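PDB 5C1F: septation protein imp2, which is required for normal septation in fission yeast, takes part in disassembly of the medial ring, and binds membrane phospholipids, this chain being its F-BAR domain. Local coordinates for residues A[39-44]-A[102-107]. Residues are numbered along the deposited sequence; the frame is centred on the assembly and turned at random.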
loop_
_atom_site.group_PDB
_atom_site.type_symbol
_atom_site.label_atom_id
_atom_site.label_comp_id
_atom_site.label_asym_id
_atom_site.label_seq_id
_atom_site.Cartn_x
_atom_site.Cartn_y
_atom_site.Cartn_z
ATOM N N SER A 39 -10.502 6.337 15.019
ATOM C CA SER A 39 -10.551 7.145 13.807
ATOM C C SER A 39 -9.242 7.068 13.030
ATOM O O SER A 39 -9.239 7.003 11.801
ATOM C CB SER A 39 -10.871 8.599 14.156
ATOM O OG SER A 39 -10.851 9.415 12.999
ATOM N N PHE A 40 -8.130 7.076 13.757
ATOM C CA PHE A 40 -6.810 6.973 13.149
ATOM C C PHE A 40 -6.655 5.652 12.398
ATOM O O PHE A 40 -6.280 5.632 11.223
ATOM C CB PHE A 40 -5.721 7.109 14.218
ATOM C CG PHE A 40 -4.320 6.976 13.684
ATOM C CD1 PHE A 40 -3.653 8.075 13.169
ATOM C CD2 PHE A 40 -3.667 5.753 13.707
ATOM C CE1 PHE A 40 -2.360 7.956 12.678
ATOM C CE2 PHE A 40 -2.377 5.627 13.220
ATOM C CZ PHE A 40 -1.722 6.729 12.704
ATOM N N TYR A 41 -6.950 4.549 13.078
ATOM C CA TYR A 41 -6.774 3.229 12.483
ATOM C C TYR A 41 -7.864 2.906 11.471
ATOM O O TYR A 41 -7.674 2.054 10.606
ATOM C CB TYR A 41 -6.717 2.158 13.571
ATOM C CG TYR A 41 -5.404 2.171 14.317
ATOM C CD1 TYR A 41 -4.216 1.859 13.668
ATOM C CD2 TYR A 41 -5.348 2.505 15.662
ATOM C CE1 TYR A 41 -3.008 1.873 14.339
ATOM C CE2 TYR A 41 -4.146 2.521 16.344
ATOM C CZ TYR A 41 -2.980 2.206 15.677
ATOM O OH TYR A 41 -1.782 2.222 16.351
ATOM N N HIS A 42 -9.002 3.586 11.579
ATOM C CA HIS A 42 -10.046 3.479 10.569
ATOM C C HIS A 42 -9.508 3.938 9.220
ATOM O O HIS A 42 -9.683 3.264 8.205
ATOM C CB HIS A 42 -11.268 4.310 10.954
ATOM C CG HIS A 42 -12.291 4.421 9.866
ATOM N ND1 HIS A 42 -13.180 3.410 9.575
ATOM C CD2 HIS A 42 -12.564 5.425 9.000
ATOM C CE1 HIS A 42 -13.960 3.787 8.576
ATOM N NE2 HIS A 42 -13.606 5.006 8.209
ATOM N N GLU A 43 -8.845 5.090 9.224
ATOM C CA GLU A 43 -8.258 5.646 8.013
ATOM C C GLU A 43 -7.122 4.760 7.498
ATOM O O GLU A 43 -7.033 4.485 6.298
ATOM C CB GLU A 43 -7.754 7.068 8.276
ATOM C CG GLU A 43 -6.978 7.699 7.130
ATOM C CD GLU A 43 -7.852 8.089 5.953
ATOM O OE1 GLU A 43 -9.085 7.910 6.032
ATOM O OE2 GLU A 43 -7.304 8.581 4.941
ATOM N N ARG A 44 -6.269 4.309 8.414
ATOM C CA ARG A 44 -5.139 3.445 8.081
ATOM C C ARG A 44 -5.594 2.162 7.384
ATOM O O ARG A 44 -4.913 1.653 6.493
ATOM C CB ARG A 44 -4.346 3.102 9.347
ATOM C CG ARG A 44 -3.100 2.276 9.100
ATOM C CD ARG A 44 -2.160 2.962 8.119
ATOM N NE ARG A 44 -1.011 2.119 7.806
ATOM C CZ ARG A 44 -0.994 1.211 6.836
ATOM N NH1 ARG A 44 -2.064 1.031 6.073
ATOM N NH2 ARG A 44 0.095 0.482 6.623
ATOM N N ASN A 102 -11.925 -2.151 14.842
ATOM C CA ASN A 102 -13.123 -2.622 15.534
ATOM C C ASN A 102 -12.870 -2.983 16.994
ATOM O O ASN A 102 -13.808 -3.087 17.779
ATOM C CB ASN A 102 -13.724 -3.823 14.803
ATOM C CG ASN A 102 -14.368 -3.437 13.483
ATOM O OD1 ASN A 102 -14.685 -2.268 13.252
ATOM N ND2 ASN A 102 -14.566 -4.420 12.611
ATOM N N ALA A 103 -11.604 -3.178 17.352
ATOM C CA ALA A 103 -11.248 -3.455 18.740
ATOM C C ALA A 103 -11.564 -2.244 19.609
ATOM O O ALA A 103 -12.030 -2.387 20.739
ATOM C CB ALA A 103 -9.777 -3.833 18.857
ATOM N N PHE A 104 -11.313 -1.052 19.071
ATOM C CA PHE A 104 -11.671 0.189 19.753
ATOM C C PHE A 104 -13.183 0.333 19.838
ATOM O O PHE A 104 -13.710 0.832 20.833
ATOM C CB PHE A 104 -11.077 1.404 19.036
ATOM C CG PHE A 104 -9.580 1.410 18.994
ATOM C CD1 PHE A 104 -8.846 1.847 20.084
ATOM C CD2 PHE A 104 -8.903 0.979 17.865
ATOM C CE1 PHE A 104 -7.465 1.852 20.051
ATOM C CE2 PHE A 104 -7.524 0.981 17.825
ATOM C CZ PHE A 104 -6.803 1.419 18.920
ATOM N N THR A 105 -13.871 -0.101 18.786
ATOM C CA THR A 105 -15.328 -0.035 18.734
ATOM C C THR A 105 -15.948 -0.932 19.798
ATOM O O THR A 105 -16.872 -0.524 20.503
ATOM C CB THR A 105 -15.866 -0.444 17.349
ATOM O OG1 THR A 105 -15.351 0.445 16.351
ATOM C CG2 THR A 105 -17.387 -0.393 17.331
ATOM N N ARG A 106 -15.424 -2.150 19.912
ATOM C CA ARG A 106 -15.899 -3.109 20.903
ATOM C C ARG A 106 -15.562 -2.644 22.318
ATOM O O ARG A 106 -16.284 -2.944 23.267
ATOM C CB ARG A 106 -15.306 -4.500 20.637
ATOM C CG ARG A 106 -15.773 -5.131 19.322
ATOM C CD ARG A 106 -15.277 -6.568 19.143
ATOM N NE ARG A 106 -13.821 -6.659 19.052
ATOM C CZ ARG A 106 -13.136 -6.732 17.913
ATOM N NH1 ARG A 106 -11.814 -6.814 17.942
ATOM N NH2 ARG A 106 -13.768 -6.728 16.746
ATOM N N TYR A 107 -14.468 -1.901 22.454
ATOM C CA TYR A 107 -14.073 -1.346 23.742
ATOM C C TYR A 107 -15.041 -0.247 24.172
ATOM O O TYR A 107 -15.448 -0.189 25.331
ATOM C CB TYR A 107 -12.646 -0.793 23.694
ATOM C CG TYR A 107 -12.188 -0.262 25.034
ATOM C CD1 TYR A 107 -11.581 -1.097 25.959
ATOM C CD2 TYR A 107 -12.389 1.070 25.384
ATOM C CE1 TYR A 107 -11.174 -0.622 27.191
ATOM C CE2 TYR A 107 -11.989 1.554 26.614
ATOM C CZ TYR A 107 -11.380 0.704 27.514
ATOM O OH TYR A 107 -10.977 1.178 28.741
#
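Tyr41 brings CD2 and CE2 of its ring obliquely against CE2 and CZ of the Phe104 ring, while the remaining atoms of each ring extend away from the other. The closest approach, Tyr41 CD2 to Phe104 CE2, is 3.4 Å, and Tyr41 CD2 also comes within 3.7 Å of Phe104 CZ. Further along the same side, Tyr41 CE2 stands 3.9 Å from Phe104 CZ. The rings are nearly parallel (11°) but displaced so far, with centroids 5.7 Å apart, that they meet at their margins and do not form an offset stack. In both residues CG lies beside the backbone N and opposite the carbonyl carbon (chi1 -74° for Tyr41, -62° for Phe104), which sends the two rings into the space between their helices. Helices 18-59 and 69-155 run antiparallel here, near the middle of the elongated helical bundle of the F-BAR domain, and helix 162-252 closes over the pair: Phe229 meets the Tyr41 ring at a steep angle, Met226 packs on it too, and Leu222 touches Phe104. Met78 of the second subunit also packs on Tyr41, so the residue belongs to the dimer interface as well as to the core of its own chain. Within its own helix, Phe40 CD2 lies 3.8 Å above the centre of one face of the Tyr41 ring. With a serine in place of Tyr41 the aromatic ring is gone, and the rim of Phe104 and the packing surfaces of Phe229 of the same chain and Met78 of the second subunit would probably be left facing a gap. Polar links flank this apolar contact: His42 ND1 hydrogen-bonds to Glu101 OE2, and Phe104 O accepts a hydrogen bond from Asn34 ND2, both joining helix 18-59 to helix 69-155.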